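Local coordinates for protein vascular endothelial cadherin (Gallus gallus, PDB 3PPE) that mediates calcium-dependent, homophilic adhesion between endothelial cells, the two N-terminal extracellular cadherin domains of the longer protein being present here, at residues R10-S15 / F58-R63; D62-A67 / D130-T135. All coordinates share one frame; numbering follows the deposited sequence.

Contact 1 (R10-S15 / F58-R63). With CA (calcium ion), chain C; CA (calcium ion), chain E.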
loop_
_atom_site.group_PDB
_atom_site.type_symbol
_atom_site.label_atom_id
_atom_site.label_comp_id
_atom_site.label_asym_id
_atom_site.label_seq_id
_atom_site.Cartn_x
_atom_site.Cartn_y
_atom_site.Cartn_z
ATOM N N ARG A 10 7.242 2.132 1.555
ATOM C CA ARG A 10 8.013 3.308 1.918
ATOM C C ARG A 10 9.015 3.005 3.017
ATOM O O ARG A 10 8.710 2.269 3.953
ATOM C CB ARG A 10 7.023 4.402 2.354
ATOM C CG ARG A 10 7.532 5.828 2.151
ATOM C CD ARG A 10 6.466 6.889 2.484
ATOM N NE ARG A 10 6.213 7.046 3.926
ATOM C CZ ARG A 10 5.099 6.684 4.577
ATOM N NH1 ARG A 10 4.075 6.105 3.937
ATOM N NH2 ARG A 10 5.011 6.897 5.894
ATOM N N GLU A 11 10.230 3.565 2.931
ATOM C CA GLU A 11 11.187 3.402 4.017
ATOM C C GLU A 11 10.839 4.304 5.174
ATOM O O GLU A 11 10.116 5.292 5.004
ATOM C CB GLU A 11 12.622 3.707 3.553
ATOM C CG GLU A 11 12.783 5.168 3.097
ATOM C CD GLU A 11 14.231 5.630 3.028
ATOM O OE1 GLU A 11 15.088 5.099 3.776
ATOM O OE2 GLU A 11 14.501 6.539 2.222
ATOM N N GLU A 12 11.351 3.940 6.356
ATOM C CA GLU A 12 11.323 4.810 7.566
ATOM C C GLU A 12 9.901 5.137 8.077
ATOM O O GLU A 12 9.638 6.214 8.609
ATOM C CB GLU A 12 12.116 6.115 7.323
ATOM C CG GLU A 12 13.501 5.933 6.685
ATOM C CD GLU A 12 14.546 5.263 7.574
ATOM O OE1 GLU A 12 15.715 5.218 7.136
ATOM O OE2 GLU A 12 14.264 4.758 8.679
ATOM N N ILE A 13 8.994 4.183 7.903
ATOM C CA ILE A 13 7.614 4.346 8.348
ATOM C C ILE A 13 7.520 4.324 9.870
ATOM O O ILE A 13 7.996 3.391 10.518
ATOM C CB ILE A 13 6.701 3.250 7.770
ATOM C CG1 ILE A 13 6.630 3.364 6.246
ATOM C CG2 ILE A 13 5.311 3.337 8.381
ATOM C CD1 ILE A 13 5.991 2.168 5.573
ATOM N N ASP A 14 6.903 5.356 10.435
ATOM C CA ASP A 14 7.061 5.662 11.852
ATOM C C ASP A 14 5.732 5.552 12.592
ATOM O O ASP A 14 5.623 5.944 13.753
ATOM C CB ASP A 14 7.652 7.061 12.035
ATOM C CG ASP A 14 6.641 8.160 11.767
ATOM O OD1 ASP A 14 5.454 7.838 11.555
ATOM O OD2 ASP A 14 7.036 9.345 11.769
ATOM N N SER A 15 4.724 5.018 11.910
ATOM C CA SER A 15 3.529 4.515 12.578
ATOM C C SER A 15 3.723 3.076 13.046
ATOM O O SER A 15 4.724 2.438 12.722
ATOM C CB SER A 15 2.317 4.607 11.649
ATOM O OG SER A 15 2.568 3.956 10.416
ATOM N N PHE A 58 7.589 -6.188 9.236
ATOM C CA PHE A 58 7.635 -6.253 10.707
ATOM C C PHE A 58 8.842 -5.525 11.308
ATOM O O PHE A 58 9.112 -5.629 12.502
ATOM C CB PHE A 58 7.543 -7.709 11.191
ATOM C CG PHE A 58 6.159 -8.262 11.085
ATOM C CD1 PHE A 58 5.633 -8.617 9.847
ATOM C CD2 PHE A 58 5.349 -8.380 12.207
ATOM C CE1 PHE A 58 4.331 -9.094 9.736
ATOM C CE2 PHE A 58 4.049 -8.870 12.090
ATOM C CZ PHE A 58 3.543 -9.225 10.856
ATOM N N GLU A 59 9.550 -4.797 10.441
ATOM C CA GLU A 59 10.572 -3.847 10.841
ATOM C C GLU A 59 10.395 -2.612 10.004
ATOM O O GLU A 59 9.887 -2.671 8.877
ATOM C CB GLU A 59 11.980 -4.362 10.545
ATOM C CG GLU A 59 12.355 -5.577 11.319
ATOM C CD GLU A 59 13.758 -5.993 11.049
ATOM O OE1 GLU A 59 14.114 -7.073 11.540
ATOM O OE2 GLU A 59 14.497 -5.262 10.356
ATOM N N ARG A 60 10.835 -1.491 10.561
ATOM C CA ARG A 60 11.028 -0.273 9.792
ATOM C C ARG A 60 12.217 -0.499 8.860
ATOM O O ARG A 60 13.214 -1.137 9.242
ATOM C CB ARG A 60 11.324 0.903 10.707
ATOM C CG ARG A 60 10.132 1.358 11.496
ATOM C CD ARG A 60 10.504 2.572 12.321
ATOM N NE ARG A 60 11.071 3.608 11.449
ATOM C CZ ARG A 60 12.356 3.948 11.380
ATOM N NH1 ARG A 60 13.284 3.366 12.145
ATOM N NH2 ARG A 60 12.712 4.902 10.544
ATOM N N LEU A 61 12.093 0.015 7.643
ATOM C CA LEU A 61 13.067 -0.214 6.600
ATOM C C LEU A 61 13.888 1.062 6.244
ATOM O O LEU A 61 13.380 2.173 6.273
ATOM C CB LEU A 61 12.341 -0.729 5.343
ATOM C CG LEU A 61 11.495 -2.001 5.527
ATOM C CD1 LEU A 61 10.620 -2.244 4.295
ATOM C CD2 LEU A 61 12.400 -3.200 5.863
ATOM N N ASP A 62 15.139 0.869 5.877
ATOM C CA ASP A 62 15.975 1.972 5.451
ATOM C C ASP A 62 16.427 1.653 4.055
ATOM O O ASP A 62 17.226 0.751 3.873
ATOM C CB ASP A 62 17.179 2.062 6.390
ATOM C CG ASP A 62 18.128 3.206 6.042
ATOM O OD1 ASP A 62 17.854 4.018 5.122
ATOM O OD2 ASP A 62 19.158 3.276 6.718
ATOM N N ARG A 63 15.912 2.373 3.060
ATOM C CA ARG A 63 16.350 2.167 1.663
ATOM C C ARG A 63 17.875 2.312 1.490
ATOM O O ARG A 63 18.486 1.648 0.644
ATOM C CB ARG A 63 15.605 3.122 0.711
ATOM C CG ARG A 63 15.713 2.758 -0.761
ATOM C CD ARG A 63 15.587 4.027 -1.619
ATOM N NE ARG A 63 16.749 4.922 -1.391
ATOM C CZ ARG A 63 17.921 4.782 -2.022
ATOM N NH1 ARG A 63 18.085 3.815 -2.893
ATOM N NH2 ARG A 63 18.946 5.572 -1.737
HETATM CA CA CA C . 16.833 6.043 5.046
HETATM CA CA CA E . 16.202 8.002 1.576
HETATM O O HOH W 1 9.471 1.430 6.643
HETATM O O HOH W 2 18.800 7.201 5.968
#
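Glu11 and Glu12 of the loop 10-15 meet Asp62 and Arg63 around calcium C, at the end of the first cadherin domain that faces the second. The dense part lies here. Calcium C takes Glu11 OE1 at 2.4 Å, Glu12 OE1 at 2.5 Å and Asp62 OD1 at 2.3 Å. The carboxylates of Glu12 and Asp62 run side by side and point the same way, their planes turned 44° apart, and the shared ion probably offsets the repulsion between their oxygens. Glu11 bridges two ions: OE2 goes to calcium E, while OE1 also accepts a hydrogen bond from Arg63 N at 2.9 Å, the N-H coming from above the carboxylate plane. Its CG sits between the backbone N and carbonyl carbon (chi1 63°), and the extended chain beyond carries the carboxylate to the metals. Behind this, Glu12 N donates to Leu61 O at 2.7 Å and joins the two backbones directly.

Toward Ile13 the contact becomes looser and wetter. Water 1 receives the N-H groups of Ile13 and Leu61 and donates to Arg10 O, filling in where the backbones do not pair. Arg60, an exposed residue, crosses Glu12 at about a right angle and forms a salt bridge from NH2 to Glu12 OE2, though the modelled 2.4 Å is too short to trust and its exact length is doubtful; its NE makes a weak bond to Ile13 O at 3.2 Å. Glu64 and Asp99 complete the protein ligands of calcium C, and water 2 is also bound. With so many carboxylates gathered in one place, the site probably depends on calcium to balance their charge, while Arg60 is likely to offset part of the charge on Glu12 from the solvent side.

Contact 2 (D62-A67 / D130-T135); sequences DREKKA and DADDPT. With CA (calcium ion), chain D; CA (calcium ion), chain C; CA (calcium ion), chain E.
Arg63 starts out opposite its own backbone N (chi1 -165°) and then turns at chi3 to lay its guanidinium beside the loop 130-135, while a bend at chi2 (73°) folds the Glu64 carboxylate back toward the same group. Arg63 NH2 reaches Glu64 OE2 at 2.9 Å in a salt bridge, using the anti lone pair of that oxygen, and a weak bond from NE meets the same atom; NE also bonds to Asp96, another calcium ligand. One guanidinium face is covered by Asp133 CB, which lies over its centre at 3.7 Å from CZ. Ala131 O lies at the edge, in plane, 3.0 Å from NH2. Water 3 links Arg63 NH1 to Asp133 OD1, whereas OD2 of that aspartate is taken by Thr135 N and OG1, both from one face of its plane. With an alanine in place of Arg63, the bonds to Glu64 OE2 and Asp96 would go, and these calcium ligands would probably be less firmly held in place, while the Asp133 methylene would lose the flat group it rests on.

Calcium E also joins the two loops. Glu64 grips it with both oxygens and Asp132 OD1 binds at 2.4 Å, the two carboxylate planes 84° apart. Asp132 OD2 goes on to calcium D at 2.4 Å, which Asp130 chelates with both oxygens, and Asp130 OD1 closes an Asx turn on Asp132 N. The contact thus spans the calcium-bound junction between two cadherin domains: 62-67 leads into strand 68-77 of the first, and 130-135 follows strand 122-129 of the second and precedes strand 142-148.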
loop_
_atom_site.group_PDB
_atom_site.type_symbol
_atom_site.label_atom_id
_atom_site.label_comp_id
_atom_site.label_asym_id
_atom_site.label_seq_id
_atom_site.Cartn_x
_atom_site.Cartn_y
_atom_site.Cartn_z
ATOM N N ASP A 62 15.139 0.869 5.877
ATOM C CA ASP A 62 15.975 1.972 5.451
ATOM C C ASP A 62 16.427 1.653 4.055
ATOM O O ASP A 62 17.226 0.751 3.873
ATOM C CB ASP A 62 17.179 2.062 6.390
ATOM C CG ASP A 62 18.128 3.206 6.042
ATOM O OD1 ASP A 62 17.854 4.018 5.122
ATOM O OD2 ASP A 62 19.158 3.276 6.718
ATOM N N ARG A 63 15.912 2.373 3.060
ATOM C CA ARG A 63 16.350 2.167 1.663
ATOM C C ARG A 63 17.875 2.312 1.490
ATOM O O ARG A 63 18.486 1.648 0.644
ATOM C CB ARG A 63 15.605 3.122 0.711
ATOM C CG ARG A 63 15.713 2.758 -0.761
ATOM C CD ARG A 63 15.587 4.027 -1.619
ATOM N NE ARG A 63 16.749 4.922 -1.391
ATOM C CZ ARG A 63 17.921 4.782 -2.022
ATOM N NH1 ARG A 63 18.085 3.815 -2.893
ATOM N NH2 ARG A 63 18.946 5.572 -1.737
ATOM N N GLU A 64 18.491 3.146 2.307
ATOM C CA GLU A 64 19.936 3.359 2.194
ATOM C C GLU A 64 20.769 2.181 2.726
ATOM O O GLU A 64 21.957 2.088 2.443
ATOM C CB GLU A 64 20.356 4.674 2.870
ATOM C CG GLU A 64 20.030 5.919 2.035
ATOM C CD GLU A 64 18.566 6.273 1.972
ATOM O OE1 GLU A 64 17.896 6.413 3.031
ATOM O OE2 GLU A 64 18.055 6.453 0.846
ATOM N N LYS A 65 20.129 1.276 3.471
ATOM C CA LYS A 65 20.747 0.003 3.882
ATOM C C LYS A 65 20.485 -1.085 2.831
ATOM O O LYS A 65 21.409 -1.772 2.379
ATOM C CB LYS A 65 20.048 -0.441 5.150
ATOM C CG LYS A 65 20.930 -0.768 6.318
ATOM C CD LYS A 65 21.418 0.531 6.985
ATOM C CE LYS A 65 21.625 0.329 8.491
ATOM N NZ LYS A 65 22.843 1.061 8.955
ATOM N N LYS A 66 19.206 -1.259 2.451
ATOM C CA LYS A 66 18.844 -2.230 1.398
ATOM C C LYS A 66 17.660 -1.704 0.630
ATOM O O LYS A 66 16.662 -1.335 1.226
ATOM C CB LYS A 66 18.513 -3.590 2.009
ATOM C CG LYS A 66 18.309 -4.683 0.941
ATOM C CD LYS A 66 18.552 -6.052 1.537
ATOM C CE LYS A 66 18.070 -7.141 0.584
ATOM N NZ LYS A 66 18.872 -7.224 -0.674
ATOM N N ALA A 67 17.763 -1.629 -0.682
ATOM C CA ALA A 67 16.770 -0.865 -1.446
ATOM C C ALA A 67 15.664 -1.736 -2.045
ATOM O O ALA A 67 14.624 -1.230 -2.510
ATOM C CB ALA A 67 17.465 -0.061 -2.521
ATOM N N ASP A 130 24.804 12.820 -1.911
ATOM C CA ASP A 130 23.566 12.693 -1.159
ATOM C C ASP A 130 23.146 11.243 -1.312
ATOM O O ASP A 130 22.983 10.771 -2.439
ATOM C CB ASP A 130 22.526 13.607 -1.780
ATOM C CG ASP A 130 21.250 13.678 -0.972
ATOM O OD1 ASP A 130 20.604 12.635 -0.662
ATOM O OD2 ASP A 130 20.833 14.797 -0.718
ATOM N N ALA A 131 22.948 10.566 -0.180
ATOM C CA ALA A 131 22.701 9.124 -0.140
ATOM C C ALA A 131 21.280 8.695 -0.578
ATOM O O ALA A 131 21.005 7.503 -0.730
ATOM C CB ALA A 131 22.995 8.612 1.256
ATOM N N ASP A 132 20.388 9.653 -0.779
ATOM C CA ASP A 132 19.042 9.349 -1.261
ATOM C C ASP A 132 19.062 8.849 -2.705
ATOM O O ASP A 132 20.116 8.815 -3.365
ATOM C CB ASP A 132 18.070 10.528 -1.046
ATOM C CG ASP A 132 17.891 10.842 0.414
ATOM O OD1 ASP A 132 17.673 9.889 1.166
ATOM O OD2 ASP A 132 18.006 12.022 0.852
ATOM N N ASP A 133 17.891 8.458 -3.198
ATOM C CA ASP A 133 17.782 7.845 -4.516
ATOM C C ASP A 133 17.796 8.899 -5.618
ATOM O O ASP A 133 16.937 9.779 -5.657
ATOM C CB ASP A 133 16.510 7.000 -4.612
ATOM C CG ASP A 133 16.456 6.167 -5.876
ATOM O OD1 ASP A 133 15.661 5.205 -5.923
ATOM O OD2 ASP A 133 17.210 6.472 -6.824
ATOM N N PRO A 134 18.776 8.804 -6.511
ATOM C CA PRO A 134 19.006 9.843 -7.517
ATOM C C PRO A 134 18.008 9.746 -8.667
ATOM O O PRO A 134 18.053 10.558 -9.592
ATOM C CB PRO A 134 20.417 9.533 -8.018
ATOM C CG PRO A 134 20.571 8.071 -7.808
ATOM C CD PRO A 134 19.808 7.754 -6.553
ATOM N N THR A 135 17.120 8.759 -8.605
ATOM C CA THR A 135 16.102 8.578 -9.634
ATOM C C THR A 135 14.752 9.116 -9.174
ATOM O O THR A 135 13.775 9.092 -9.923
ATOM C CB THR A 135 15.949 7.096 -10.021
ATOM O OG1 THR A 135 15.451 6.355 -8.900
ATOM C CG2 THR A 135 17.287 6.516 -10.452
HETATM CA CA CA D . 18.607 14.132 -0.016
HETATM CA CA CA C . 16.833 6.043 5.046
HETATM CA CA CA E . 16.202 8.002 1.576
HETATM O O HOH W 3 16.204 2.654 -4.772
HETATM O O HOH W 4 21.162 5.513 -3.655
HETATM O O HOH W 2 18.800 7.201 5.968
#

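Contacts 1 and 2 share Asp62 and Arg63, and their centres lie about 13 Å apart. Calcium C is held by both: Glu11 and Glu12 come from contact 1, Glu64 from contact 2, and Asp62 from the overlap. Glu11 OE1 and Glu64 OE1 approach to 3.2 Å, like charges brought together on that ion. Calcium E connects Glu11 in contact 1 with Glu64 and Asp132 in contact 2, and through Asp132 the chain of ions runs on to calcium D. Contact 1 supplies part of the first-domain side, Glu64 of contact 2 adds to it, and Asp132 carries the site across to the second domain, in keeping with the rigid interdomain connection that calcium gives cadherins.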